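DITP/XTP pyrophosphatase (Staphylococcus aureus, PDB 4BNQ) probably uses magnesium to hydrolyse non-canonical purine nucleoside triphosphates such as XTP, dITP and ITP to their monophosphates and diphosphate, clearing them from the nucleotide pool. Local coordinates at residues 2-7 with 22-27; 74-79 with 102-107; 112-117 with 132-137; 117-122 with 180-185; 136-141 with 156-161. One frame throughout, in Å; residues are numbered along the deposited sequence.

Contact 1. Residues 2-7 with 22-27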
# COMPACT_ATOMS: atom_id res chain seq x y z
N LYS A 2 -18.97 16.87 7.25
CA LYS A 2 -17.92 16.10 6.59
C LYS A 2 -18.54 15.06 5.63
O LYS A 2 -19.07 14.03 6.07
CB LYS A 2 -17.02 15.42 7.63
CG LYS A 2 -15.63 15.08 7.10
CD LYS A 2 -14.90 14.07 7.99
CE LYS A 2 -13.98 14.76 8.99
NZ LYS A 2 -13.32 13.79 9.92
N GLU A 3 -18.45 15.33 4.34
CA GLU A 3 -19.16 14.56 3.32
C GLU A 3 -18.27 14.19 2.16
O GLU A 3 -17.46 15.00 1.70
CB GLU A 3 -20.32 15.37 2.76
CG GLU A 3 -21.66 15.13 3.41
CD GLU A 3 -22.73 16.05 2.84
OE1 GLU A 3 -22.43 16.78 1.87
OE2 GLU A 3 -23.86 16.03 3.36
N ILE A 4 -18.46 12.98 1.64
CA ILE A 4 -17.81 12.61 0.39
C ILE A 4 -18.79 11.97 -0.59
O ILE A 4 -19.52 11.03 -0.24
CB ILE A 4 -16.55 11.74 0.64
CG1 ILE A 4 -15.74 11.61 -0.65
CG2 ILE A 4 -16.93 10.38 1.18
CD1 ILE A 4 -14.40 10.97 -0.44
N VAL A 5 -18.84 12.50 -1.81
CA VAL A 5 -19.72 11.96 -2.83
C VAL A 5 -18.94 10.98 -3.69
O VAL A 5 -17.87 11.30 -4.23
CB VAL A 5 -20.31 13.07 -3.71
CG1 VAL A 5 -21.16 12.48 -4.84
CG2 VAL A 5 -21.13 14.07 -2.84
N ILE A 6 -19.45 9.76 -3.79
CA ILE A 6 -18.77 8.75 -4.58
C ILE A 6 -19.55 8.39 -5.86
O ILE A 6 -20.67 7.88 -5.80
CB ILE A 6 -18.52 7.50 -3.76
CG1 ILE A 6 -17.78 7.89 -2.46
CG2 ILE A 6 -17.73 6.50 -4.58
CD1 ILE A 6 -17.65 6.77 -1.50
N ALA A 7 -18.94 8.66 -7.01
CA ALA A 7 -19.61 8.49 -8.29
C ALA A 7 -19.49 7.03 -8.74
O ALA A 7 -18.88 6.72 -9.76
CB ALA A 7 -19.04 9.40 -9.31
N PRO A 22 -15.01 6.09 8.19
CA PRO A 22 -16.04 6.04 9.25
C PRO A 22 -16.35 7.43 9.79
O PRO A 22 -17.41 7.62 10.39
CB PRO A 22 -15.40 5.17 10.33
CG PRO A 22 -13.91 5.31 10.11
CD PRO A 22 -13.73 5.49 8.62
N ASP A 23 -15.46 8.39 9.57
CA ASP A 23 -15.69 9.75 10.04
C ASP A 23 -16.46 10.59 9.02
O ASP A 23 -16.75 11.76 9.26
CB ASP A 23 -14.37 10.45 10.39
CG ASP A 23 -13.75 9.90 11.68
OD1 ASP A 23 -14.50 9.38 12.53
OD2 ASP A 23 -12.51 10.00 11.83
N TYR A 24 -16.82 10.00 7.88
CA TYR A 24 -17.47 10.78 6.85
C TYR A 24 -18.91 10.39 6.68
O TYR A 24 -19.30 9.26 6.97
CB TYR A 24 -16.78 10.62 5.50
CG TYR A 24 -15.50 11.40 5.33
CD1 TYR A 24 -14.29 10.96 5.88
CD2 TYR A 24 -15.49 12.58 4.59
CE1 TYR A 24 -13.12 11.68 5.70
CE2 TYR A 24 -14.33 13.30 4.40
CZ TYR A 24 -13.15 12.85 4.96
OH TYR A 24 -12.01 13.59 4.77
N HIS A 25 -19.71 11.33 6.20
CA HIS A 25 -20.98 10.94 5.64
C HIS A 25 -20.70 10.54 4.20
O HIS A 25 -20.41 11.39 3.35
CB HIS A 25 -22.03 12.05 5.71
CG HIS A 25 -23.32 11.65 5.08
ND1 HIS A 25 -24.15 12.55 4.41
CD2 HIS A 25 -23.94 10.46 4.98
CE1 HIS A 25 -25.19 11.93 3.95
NE2 HIS A 25 -25.10 10.62 4.28
N VAL A 26 -20.74 9.24 3.93
CA VAL A 26 -20.46 8.73 2.59
C VAL A 26 -21.74 8.77 1.79
O VAL A 26 -22.75 8.19 2.19
CB VAL A 26 -19.84 7.31 2.66
CG1 VAL A 26 -19.90 6.62 1.31
CG2 VAL A 26 -18.41 7.38 3.14
N ILE A 27 -21.72 9.49 0.67
CA ILE A 27 -22.91 9.62 -0.19
C ILE A 27 -22.63 8.93 -1.53
O ILE A 27 -21.79 9.39 -2.32
CB ILE A 27 -23.28 11.10 -0.44
CG1 ILE A 27 -23.59 11.81 0.87
CG2 ILE A 27 -24.52 11.22 -1.33
CD1 ILE A 27 -24.02 13.26 0.71

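Contact 2. Residues 74-79 with 102-107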
# COMPACT_ATOMS: atom_id res chain seq x y z
N PHE A 74 -2.37 -13.43 -13.59
CA PHE A 74 -1.10 -13.68 -14.27
C PHE A 74 -1.24 -14.66 -15.45
O PHE A 74 -1.00 -14.29 -16.60
CB PHE A 74 -0.05 -14.18 -13.25
CG PHE A 74 1.35 -14.30 -13.82
CD1 PHE A 74 1.68 -15.31 -14.73
CD2 PHE A 74 2.34 -13.41 -13.43
CE1 PHE A 74 2.96 -15.41 -15.26
CE2 PHE A 74 3.63 -13.52 -13.95
CZ PHE A 74 3.93 -14.52 -14.86
N ALA A 75 -1.67 -15.88 -15.17
CA ALA A 75 -1.80 -16.90 -16.21
C ALA A 75 -2.65 -16.50 -17.41
O ALA A 75 -2.61 -17.16 -18.44
CB ALA A 75 -2.30 -18.22 -15.61
N LEU A 76 -3.44 -15.43 -17.29
CA LEU A 76 -4.25 -14.99 -18.42
C LEU A 76 -3.73 -13.67 -18.95
O LEU A 76 -4.49 -12.90 -19.54
CB LEU A 76 -5.71 -14.84 -18.01
CG LEU A 76 -6.34 -16.02 -17.26
CD1 LEU A 76 -7.79 -15.72 -16.95
CD2 LEU A 76 -6.23 -17.31 -18.07
N ASN A 77 -2.44 -13.43 -18.73
CA ASN A 77 -1.79 -12.13 -18.98
C ASN A 77 -2.67 -10.88 -18.73
O ASN A 77 -2.81 -10.01 -19.59
CB ASN A 77 -1.06 -12.08 -20.35
CG ASN A 77 -2.00 -12.19 -21.53
OD1 ASN A 77 -2.39 -11.18 -22.12
ND2 ASN A 77 -2.37 -13.41 -21.89
N GLY A 78 -3.25 -10.81 -17.53
CA GLY A 78 -3.95 -9.62 -17.09
C GLY A 78 -5.46 -9.64 -17.27
O GLY A 78 -6.12 -8.65 -16.95
N GLU A 79 -6.02 -10.72 -17.78
CA GLU A 79 -7.48 -10.80 -17.81
C GLU A 79 -7.94 -11.01 -16.38
O GLU A 79 -7.20 -11.57 -15.57
CB GLU A 79 -7.98 -11.98 -18.64
CG GLU A 79 -7.91 -11.83 -20.15
CD GLU A 79 -8.39 -13.11 -20.84
OE1 GLU A 79 -7.56 -14.02 -21.09
OE2 GLU A 79 -9.61 -13.20 -21.10
N LEU A 102 -13.18 -19.00 -13.47
CA LEU A 102 -12.81 -20.32 -12.98
C LEU A 102 -12.63 -21.34 -14.13
O LEU A 102 -11.63 -22.06 -14.16
CB LEU A 102 -13.80 -20.83 -11.94
CG LEU A 102 -13.69 -20.13 -10.58
CD1 LEU A 102 -14.74 -20.63 -9.61
CD2 LEU A 102 -12.30 -20.37 -10.03
N ASN A 103 -13.59 -21.38 -15.06
CA ASN A 103 -13.52 -22.30 -16.20
C ASN A 103 -12.25 -22.10 -16.99
O ASN A 103 -11.56 -23.07 -17.34
CB ASN A 103 -14.72 -22.13 -17.13
CG ASN A 103 -15.99 -22.73 -16.57
OD1 ASN A 103 -15.94 -23.57 -15.67
ND2 ASN A 103 -17.14 -22.33 -17.12
N LYS A 104 -11.93 -20.84 -17.27
CA LYS A 104 -10.71 -20.52 -18.01
C LYS A 104 -9.42 -20.91 -17.30
O LYS A 104 -8.40 -21.08 -17.94
CB LYS A 104 -10.70 -19.04 -18.39
CG LYS A 104 -11.74 -18.68 -19.44
CD LYS A 104 -11.26 -17.53 -20.33
CE LYS A 104 -9.78 -17.68 -20.68
NZ LYS A 104 -9.33 -16.75 -21.75
N LEU A 105 -9.47 -21.06 -15.98
CA LEU A 105 -8.29 -21.51 -15.23
C LEU A 105 -8.35 -22.99 -14.81
O LEU A 105 -7.61 -23.43 -13.91
CB LEU A 105 -8.06 -20.59 -14.02
CG LEU A 105 -7.45 -19.22 -14.33
CD1 LEU A 105 -8.00 -18.19 -13.36
CD2 LEU A 105 -5.92 -19.21 -14.28
N GLY A 106 -9.20 -23.76 -15.48
CA GLY A 106 -9.51 -25.15 -15.12
C GLY A 106 -8.44 -26.02 -14.48
O GLY A 106 -8.66 -26.65 -13.43
N ASN A 107 -7.27 -26.09 -15.10
CA ASN A 107 -6.20 -26.90 -14.52
C ASN A 107 -5.01 -26.09 -14.02
O ASN A 107 -4.27 -26.56 -13.15
CB ASN A 107 -5.77 -27.99 -15.50
CG ASN A 107 -6.92 -28.90 -15.90
OD1 ASN A 107 -7.37 -29.74 -15.11
ND2 ASN A 107 -7.41 -28.74 -17.14

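Contact 3. Residues 112-117 with 132-137. With PO4 (phosphate ion), chain E.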
# COMPACT_ATOMS: atom_id res chain seq x y z
N ARG A 112 -1.61 -16.99 -9.53
CA ARG A 112 -1.34 -15.65 -9.03
C ARG A 112 -2.24 -14.63 -9.72
O ARG A 112 -2.48 -14.71 -10.94
CB ARG A 112 0.13 -15.28 -9.20
CG ARG A 112 1.06 -16.04 -8.23
CD ARG A 112 2.51 -15.75 -8.56
NE ARG A 112 2.82 -16.14 -9.93
CZ ARG A 112 3.89 -15.76 -10.61
NH1 ARG A 112 4.80 -14.96 -10.06
NH2 ARG A 112 4.05 -16.18 -11.86
N ALA A 113 -2.77 -13.70 -8.93
CA ALA A 113 -3.62 -12.65 -9.46
C ALA A 113 -3.44 -11.44 -8.56
O ALA A 113 -2.83 -11.52 -7.50
CB ALA A 113 -5.08 -13.07 -9.48
N GLN A 114 -3.99 -10.32 -8.99
CA GLN A 114 -3.82 -9.07 -8.28
C GLN A 114 -5.11 -8.28 -8.39
O GLN A 114 -5.73 -8.26 -9.46
CB GLN A 114 -2.68 -8.31 -8.95
CG GLN A 114 -2.27 -7.02 -8.31
CD GLN A 114 -1.29 -6.26 -9.19
OE1 GLN A 114 -1.51 -6.10 -10.39
NE2 GLN A 114 -0.19 -5.80 -8.59
N PHE A 115 -5.53 -7.66 -7.29
CA PHE A 115 -6.68 -6.76 -7.34
C PHE A 115 -6.15 -5.35 -7.49
O PHE A 115 -5.20 -4.95 -6.80
CB PHE A 115 -7.46 -6.82 -6.04
CG PHE A 115 -8.72 -7.63 -6.13
CD1 PHE A 115 -9.51 -7.59 -7.25
CD2 PHE A 115 -9.12 -8.42 -5.05
CE1 PHE A 115 -10.68 -8.34 -7.30
CE2 PHE A 115 -10.27 -9.17 -5.11
CZ PHE A 115 -11.05 -9.13 -6.23
N VAL A 116 -6.76 -4.59 -8.39
CA VAL A 116 -6.30 -3.24 -8.66
C VAL A 116 -7.43 -2.23 -8.45
O VAL A 116 -8.56 -2.47 -8.86
CB VAL A 116 -5.73 -3.14 -10.09
CG1 VAL A 116 -5.33 -1.71 -10.41
CG2 VAL A 116 -4.51 -4.06 -10.24
N CYS A 117 -7.14 -1.11 -7.78
CA CYS A 117 -8.12 -0.06 -7.59
C CYS A 117 -7.53 1.31 -7.89
O CYS A 117 -6.53 1.71 -7.28
CB CYS A 117 -8.67 -0.05 -6.17
SG CYS A 117 -9.60 1.48 -5.81
N LYS A 132 -3.67 4.97 -7.11
CA LYS A 132 -3.76 3.53 -7.38
C LYS A 132 -3.39 2.67 -6.18
O LYS A 132 -2.36 2.88 -5.54
CB LYS A 132 -2.88 3.16 -8.58
CG LYS A 132 -2.81 1.68 -8.86
CD LYS A 132 -2.56 1.37 -10.35
CE LYS A 132 -1.17 1.77 -10.81
NZ LYS A 132 -0.93 1.38 -12.24
N GLY A 133 -4.24 1.69 -5.86
CA GLY A 133 -3.93 0.70 -4.84
C GLY A 133 -3.98 -0.72 -5.42
O GLY A 133 -4.70 -0.98 -6.39
N THR A 134 -3.18 -1.62 -4.85
CA THR A 134 -3.22 -3.03 -5.26
C THR A 134 -3.12 -3.99 -4.07
O THR A 134 -2.60 -3.64 -3.00
CB THR A 134 -2.10 -3.38 -6.26
OG1 THR A 134 -0.84 -3.37 -5.59
CG2 THR A 134 -2.06 -2.40 -7.43
N VAL A 135 -3.61 -5.21 -4.25
CA VAL A 135 -3.35 -6.27 -3.29
C VAL A 135 -3.16 -7.59 -4.02
O VAL A 135 -3.86 -7.88 -4.98
CB VAL A 135 -4.45 -6.35 -2.19
CG1 VAL A 135 -5.78 -6.85 -2.77
CG2 VAL A 135 -3.99 -7.22 -1.01
N SER A 136 -2.18 -8.37 -3.59
CA SER A 136 -1.86 -9.61 -4.28
C SER A 136 -2.58 -10.79 -3.65
O SER A 136 -2.93 -10.76 -2.46
CB SER A 136 -0.35 -9.86 -4.26
OG SER A 136 0.11 -10.10 -2.94
N GLY A 137 -2.78 -11.84 -4.45
CA GLY A 137 -3.39 -13.07 -3.99
C GLY A 137 -3.34 -14.13 -5.08
O GLY A 137 -2.55 -14.04 -6.03
P PO4 E . 0.89 -7.51 -0.69
O1 PO4 E . 1.99 -6.72 -0.02
O2 PO4 E . 1.52 -8.58 -1.55
O3 PO4 E . 0.04 -6.62 -1.56
O4 PO4 E . 0.03 -8.15 0.38

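Contact 4. Residues 117-122 with 180-185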
# COMPACT_ATOMS: atom_id res chain seq x y z
N CYS A 117 -7.14 -1.11 -7.78
CA CYS A 117 -8.12 -0.06 -7.59
C CYS A 117 -7.53 1.31 -7.89
O CYS A 117 -6.53 1.71 -7.28
CB CYS A 117 -8.67 -0.05 -6.17
SG CYS A 117 -9.60 1.48 -5.81
N VAL A 118 -8.15 2.03 -8.83
CA VAL A 118 -7.79 3.41 -9.09
C VAL A 118 -8.92 4.35 -8.67
O VAL A 118 -10.05 4.21 -9.14
CB VAL A 118 -7.48 3.67 -10.56
CG1 VAL A 118 -7.24 5.16 -10.78
CG2 VAL A 118 -6.26 2.86 -10.99
N ILE A 119 -8.61 5.28 -7.78
CA ILE A 119 -9.55 6.29 -7.30
C ILE A 119 -9.22 7.61 -7.99
O ILE A 119 -8.07 8.04 -7.95
CB ILE A 119 -9.38 6.50 -5.78
CG1 ILE A 119 -9.71 5.22 -5.01
CG2 ILE A 119 -10.25 7.64 -5.27
CD1 ILE A 119 -11.18 4.82 -5.04
N SER A 120 -10.19 8.26 -8.63
CA SER A 120 -9.93 9.61 -9.12
C SER A 120 -10.78 10.66 -8.41
O SER A 120 -11.97 10.45 -8.17
CB SER A 120 -10.13 9.71 -10.63
OG SER A 120 -11.49 9.62 -10.95
N MET A 121 -10.17 11.79 -8.06
CA MET A 121 -10.90 12.89 -7.43
C MET A 121 -11.06 14.03 -8.43
O MET A 121 -10.10 14.43 -9.10
CB MET A 121 -10.16 13.38 -6.18
CG MET A 121 -10.84 14.55 -5.47
SD MET A 121 -10.05 14.96 -3.87
CE MET A 121 -11.38 14.42 -2.85
N SER A 122 -12.27 14.55 -8.55
CA SER A 122 -12.52 15.64 -9.47
C SER A 122 -13.41 16.66 -8.82
O SER A 122 -14.20 16.33 -7.92
CB SER A 122 -13.17 15.12 -10.75
OG SER A 122 -12.35 14.14 -11.33
N ASN A 180 -5.85 0.61 0.02
CA ASN A 180 -4.52 1.13 -0.31
C ASN A 180 -4.58 2.39 -1.16
O ASN A 180 -3.79 3.30 -0.97
CB ASN A 180 -3.66 0.07 -1.00
CG ASN A 180 -3.14 -0.96 -0.04
OD1 ASN A 180 -3.06 -0.71 1.16
ND2 ASN A 180 -2.81 -2.14 -0.55
N ALA A 181 -5.51 2.43 -2.12
CA ALA A 181 -5.70 3.61 -2.94
C ALA A 181 -6.16 4.79 -2.11
O ALA A 181 -5.73 5.92 -2.31
CB ALA A 181 -6.71 3.34 -4.02
N ILE A 182 -7.09 4.53 -1.19
CA ILE A 182 -7.66 5.59 -0.38
C ILE A 182 -6.61 6.16 0.58
O ILE A 182 -6.66 7.34 0.90
CB ILE A 182 -8.90 5.12 0.40
CG1 ILE A 182 -10.05 4.84 -0.55
CG2 ILE A 182 -9.35 6.17 1.40
CD1 ILE A 182 -10.60 6.09 -1.24
N ASN A 183 -5.65 5.33 1.01
CA ASN A 183 -4.57 5.80 1.90
C ASN A 183 -3.74 6.88 1.23
O ASN A 183 -3.37 7.88 1.86
CB ASN A 183 -3.65 4.66 2.36
CG ASN A 183 -4.27 3.79 3.45
OD1 ASN A 183 -5.21 4.21 4.14
ND2 ASN A 183 -3.74 2.58 3.60
N LEU A 184 -3.48 6.69 -0.06
CA LEU A 184 -2.81 7.70 -0.86
C LEU A 184 -3.69 8.94 -1.00
O LEU A 184 -3.20 10.07 -0.96
CB LEU A 184 -2.43 7.16 -2.25
CG LEU A 184 -1.40 6.03 -2.32
CD1 LEU A 184 -1.44 5.34 -3.70
CD2 LEU A 184 -0.00 6.56 -2.02
N LEU A 185 -5.01 8.74 -1.12
CA LEU A 185 -5.94 9.87 -1.20
C LEU A 185 -5.94 10.66 0.10
O LEU A 185 -5.80 11.88 0.08
CB LEU A 185 -7.37 9.41 -1.50
CG LEU A 185 -8.44 10.52 -1.41
CD1 LEU A 185 -8.20 11.56 -2.50
CD2 LEU A 185 -9.86 9.95 -1.52

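Contact 5. Residues 136-141 with 156-161. With PO4 (phosphate ion), chain E.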
# COMPACT_ATOMS: atom_id res chain seq x y z
N SER A 136 -2.18 -8.37 -3.59
CA SER A 136 -1.86 -9.61 -4.28
C SER A 136 -2.58 -10.79 -3.65
O SER A 136 -2.93 -10.76 -2.46
CB SER A 136 -0.35 -9.86 -4.26
OG SER A 136 0.11 -10.10 -2.94
N GLY A 137 -2.78 -11.84 -4.45
CA GLY A 137 -3.39 -13.07 -3.99
C GLY A 137 -3.34 -14.13 -5.08
O GLY A 137 -2.55 -14.04 -6.03
N GLU A 138 -4.19 -15.15 -4.93
CA GLU A 138 -4.23 -16.27 -5.84
C GLU A 138 -5.68 -16.52 -6.09
O GLU A 138 -6.51 -16.17 -5.25
CB GLU A 138 -3.60 -17.51 -5.20
CG GLU A 138 -2.11 -17.36 -4.92
CD GLU A 138 -1.50 -18.59 -4.24
OE1 GLU A 138 -2.19 -19.21 -3.40
OE2 GLU A 138 -0.33 -18.93 -4.55
N ILE A 139 -5.99 -17.12 -7.23
CA ILE A 139 -7.37 -17.47 -7.52
C ILE A 139 -7.59 -18.84 -6.91
O ILE A 139 -6.86 -19.78 -7.22
CB ILE A 139 -7.66 -17.51 -9.02
CG1 ILE A 139 -7.32 -16.16 -9.66
CG2 ILE A 139 -9.11 -17.93 -9.29
CD1 ILE A 139 -8.13 -14.99 -9.11
N ALA A 140 -8.58 -18.97 -6.03
CA ALA A 140 -8.85 -20.26 -5.38
C ALA A 140 -9.48 -21.24 -6.36
O ALA A 140 -9.74 -20.91 -7.52
CB ALA A 140 -9.73 -20.08 -4.17
N ASP A 141 -9.76 -22.44 -5.87
CA ASP A 141 -10.36 -23.46 -6.72
C ASP A 141 -11.89 -23.44 -6.63
O ASP A 141 -12.57 -24.34 -7.10
CB ASP A 141 -9.84 -24.86 -6.36
CG ASP A 141 -10.17 -25.25 -4.94
OD1 ASP A 141 -10.76 -24.43 -4.21
OD2 ASP A 141 -9.86 -26.39 -4.54
N TYR A 156 -8.10 -15.50 -3.00
CA TYR A 156 -7.47 -16.03 -1.80
C TYR A 156 -6.29 -15.15 -1.45
O TYR A 156 -5.46 -14.81 -2.31
CB TYR A 156 -7.03 -17.48 -2.06
CG TYR A 156 -6.24 -18.09 -0.93
CD1 TYR A 156 -6.88 -18.60 0.19
CD2 TYR A 156 -4.86 -18.17 -0.99
CE1 TYR A 156 -6.16 -19.16 1.23
CE2 TYR A 156 -4.12 -18.74 0.04
CZ TYR A 156 -4.78 -19.23 1.15
OH TYR A 156 -4.07 -19.80 2.17
N VAL A 157 -6.22 -14.74 -0.19
CA VAL A 157 -5.14 -13.87 0.26
C VAL A 157 -4.21 -14.64 1.18
O VAL A 157 -4.54 -14.84 2.35
CB VAL A 157 -5.70 -12.65 1.03
CG1 VAL A 157 -4.59 -11.70 1.42
CG2 VAL A 157 -6.76 -11.91 0.18
N PRO A 158 -3.04 -15.08 0.65
CA PRO A 158 -2.09 -15.93 1.38
C PRO A 158 -1.72 -15.37 2.76
O PRO A 158 -1.77 -16.13 3.72
CB PRO A 158 -0.86 -15.97 0.46
CG PRO A 158 -1.43 -15.77 -0.91
CD PRO A 158 -2.52 -14.73 -0.68
N LYS A 159 -1.39 -14.08 2.82
CA LYS A 159 -1.18 -13.33 4.08
C LYS A 159 -2.17 -13.68 5.16
O LYS A 159 -1.86 -13.59 6.34
CB LYS A 159 -1.48 -11.85 3.84
CG LYS A 159 -0.34 -11.00 3.43
CD LYS A 159 -0.67 -9.53 3.70
CE LYS A 159 -1.81 -9.01 2.87
NZ LYS A 159 -1.64 -7.56 2.63
N LEU A 160 -3.39 -14.00 4.77
CA LEU A 160 -4.47 -14.11 5.75
C LEU A 160 -4.99 -15.53 5.79
O LEU A 160 -5.82 -15.86 6.62
CB LEU A 160 -5.59 -13.13 5.40
CG LEU A 160 -5.67 -11.77 6.11
CD1 LEU A 160 -4.32 -11.20 6.35
CD2 LEU A 160 -6.47 -10.79 5.28
N ASP A 161 -4.49 -16.36 4.88
CA ASP A 161 -5.05 -17.70 4.62
C ASP A 161 -6.59 -17.66 4.48
O ASP A 161 -7.29 -18.52 5.02
CB ASP A 161 -4.62 -18.69 5.72
CG ASP A 161 -4.94 -20.12 5.36
OD1 ASP A 161 -5.11 -20.41 4.15
OD2 ASP A 161 -5.03 -20.97 6.26
P PO4 E . 0.89 -7.51 -0.69
O1 PO4 E . 1.99 -6.72 -0.02
O2 PO4 E . 1.52 -8.58 -1.55
O3 PO4 E . 0.04 -6.62 -1.56
O4 PO4 E . 0.03 -8.15 0.38

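Contact 1. Residues 2-7 with 22-27
Lys-2 lays its aliphatic chain flat over one face of the Tyr-24 ring, with CD 3.5 Å from the ring centroid and almost exactly on the ring normal, a CH-pi contact. CG sits anti to the backbone N (chi1 -157°), and the bend at chi3 lifts NZ off the ring face toward Asp-23; there it stays 4.3 Å from OD2 of Asp-23, opposite charges near each other but short of a salt bridge. Beyond this pair the two strands run parallel, and four backbone bonds join them: His-25 N to Lys-2 O, Ile-4 N to His-25 O, Ile-27 N to Ile-4 O and Ile-6 N to Ile-27 O. Side chains then alternate between two faces. On one, Glu-3 lies alongside His-25, its OE2 in the plane of the imidazole at the ring edge, 3.6 Å from ND1, while CD1 of Ile-27 comes up to the Glu-3 carboxylate carbon CD at 3.7 Å. On the other, Ile-4 CG2 meets Val-26 CG2 at 3.9 Å, and Ile-6 reaches back with CD1 to Val-26 CG1 at 3.6 Å. Helix 11-20 links the strands in a beta-alpha-beta unit, with Phe-17 of that helix against Ile-6. The exposed start thus rests on a CH-pi contact and a loose charge pair, the inner end on backbone bonds and buried apolar side chains.

Contact 2. Residues 74-79 with 102-107
A 3-10 segment at 74-75 and then a type I' beta turn, Leu-76 to Glu-79, complete the connection from strand 64-73 to the short strand 79-80, and this region rests against the C-terminal end of helix 94-104. Within the turn Glu-79 N bonds to Leu-76 O at 3.2 Å, and Asn-77 and Gly-78 take the positive phi values that such a turn needs at its two central positions. Across the contact, the polar link is a salt bridge between Lys-104 NZ and Glu-79 OE1, 3.3 Å long and weak as a hydrogen bond. The lysine chain, bent at chi2 and again at chi3 (41°), crosses the glutamate side chain at about a right angle. OE2 of the same carboxylate has a second, weak partner in the hydroxyl of Tyr-87. Beside the ion pair the packing is apolar and sparse: Leu-105 CD2 touches Ala-75 CB at 4.0 Å and lies 4.3 Å from Leu-76 CD2. Leu-105 is where the chain leaves helical geometry; its side chain is buried and its end reaches toward 74-79. The whole is a surface contact in which a 3-10 segment and type I' turn, linking antiparallel strands, pack against a helix end.

Contact 3. Residues 112-117 with 132-137
Cys-117 O accepts the N-H of Gly-133 at 2.7 Å, nearly straight at 172°, and the same pair is closed in return by Cys-117 N to Gly-133 O. Phe-115 with Val-135 and Ala-113 with Gly-137 are joined in the same reciprocal way, six bonds that make this an antiparallel hairpin. Between the hydrogen-bonded pairs, Val-116 lies alongside Thr-134, CG2 to CG2 at 4.1 Å. Lys-132, just outside the last pair, bends at chi3 and brings CD obliquely to 4.1 Å from Val-116 CG1. The opposite face carries Phe-115, whose CB meets Val-135 CG1 at 3.7 Å. That methyl stands between the backbone N and the carbonyl carbon (chi1 69°), near the plane of the phenyl ring at its edge. Ser-136 OG bonds to O2 of a phosphate ion, probably from the crystallisation liquor, though the modelled 2.5 Å is too short to be trusted in detail; Lys-159 and Ser-136 of the second subunit also hold the ion. Strand 64-73 flanks strand 112-123 on its other side, pairing at Gln-114 and Val-116. Above the Phe-115 face lies helix 177-191, with His-177 stacked on Phe-115 and touching Cys-117 and Val-135.

Contact 4. Residues 117-122 with 180-185
Ala-181 CB is pressed into the strand where packing is tightest: 3.6 Å from Cys-117 O, 3.7 Å from Ile-119 CG1 and 3.9 Å from Cys-117 SG. With only a methyl at this position, the helix can bring its backbone close, the CA atoms of Cys-117 and Ala-181 being 6.4 Å apart. Ile-119 is the central strand residue. Its CG1 lies beside the backbone N (chi1 -63°), and from there it serves two helix residues at once, Ala-181 and Ile-182, whose CD1 lies 4.0 Å from Ile-119 CG1. Contact slackens farther along. Ile-119 CG2 and Leu-185 CD2 are 4.4 Å apart, and Met-121 meets Leu-185 with its sulfur, SD to CD1 at 4.1 Å, the two chains at about a right angle. No hydrogen bond joins strand and helix, and every residue that touches is buried. Asn-183 and Leu-184, by contrast, do not touch 117-122 and are partly exposed; Leu-184 leans on neighbouring strand 126-139, and the two pack on Leu-184 and Asn-183 of the second subunit. Phe-17 of helix 11-20 fills in beside Ile-119 and Ile-182. Strand and helix run at 31° to each other, with axes 8.1 Å apart, an arrangement typical of a helix laid on one face of a beta sheet in an alpha/beta fold; here helix 177-191 also carries His-177 and Arg-178, predicted to bind substrate.

Contact 5. Residues 136-141 with 156-161
Ser-136, at the start, keeps its backbone carbonyl loosely against Val-157 and Pro-158, with Val-157 CG1 4.3 Å from Ser-136 O. A phosphate ion, probably from the crystallisation liquor, also bridges it to the other segment: the serine N-H makes a weak bond to O3 of the ion, while Lys-159 NZ comes in at 2.9 Å to O4. A bend at chi3 (-65°) brings the lysine amine to the anion, so the ion gathers a charged amine and hydroxyls from both subunits. Gly-137 comes next, nearly fully extended (phi -173°, psi -161°). Its CA is 3.2 Å from Tyr-156 O, a spacing that leaves no room for a side chain on that side, and CD of Pro-158 packs on the same CA at 3.8 Å. At Glu-138 the strands pair: its N gives a bond to Tyr-156 O and its O takes one from Tyr-156 N at 2.8 Å. This is one antiparallel hydrogen-bonded pair, adding strand 155-157 to the sheet beside strand 126-139, just before the chain turns off into a 3-10 segment at 158-160. The Glu-138 and Tyr-156 side chains run alongside one another in the same direction, with OE1 3.7 Å from Tyr-156 CD2 and carboxylate and ring planes 30° apart. Ile-139 turns the other way, onto Leu-71 and Val-73 of strand 64-73. Ala-140 then sets its CB 4.3 Å from CB of Tyr-156.

How the contacts relate
Contacts 1, 2 and 3 follow in series along the chain, and contact 5 is nested inside the loop closed by contact 4. Contacts 3, 4 and 5 belong to one antiparallel sheet: contact 3 pairs strands 112-123 and 126-139, contact 5 adds strand 155-157, and contact 4 lays helix 177-191 on strand 112-123. Contacts 3 and 4 share Cys-117; 3 and 5 share Ser-136 and Gly-137. Contact 2 touches contact 3 through Phe-74 and Arg-112, and contact 5 through Leu-102 and Leu-105. Contact 1, about 36 Å from contact 2 between centres, is a parallel pair adjoining strand 64-73 of the large sheet. Contacts 3, 4 and 5 touch the second subunit, so sheet and helix serve both fold and dimer.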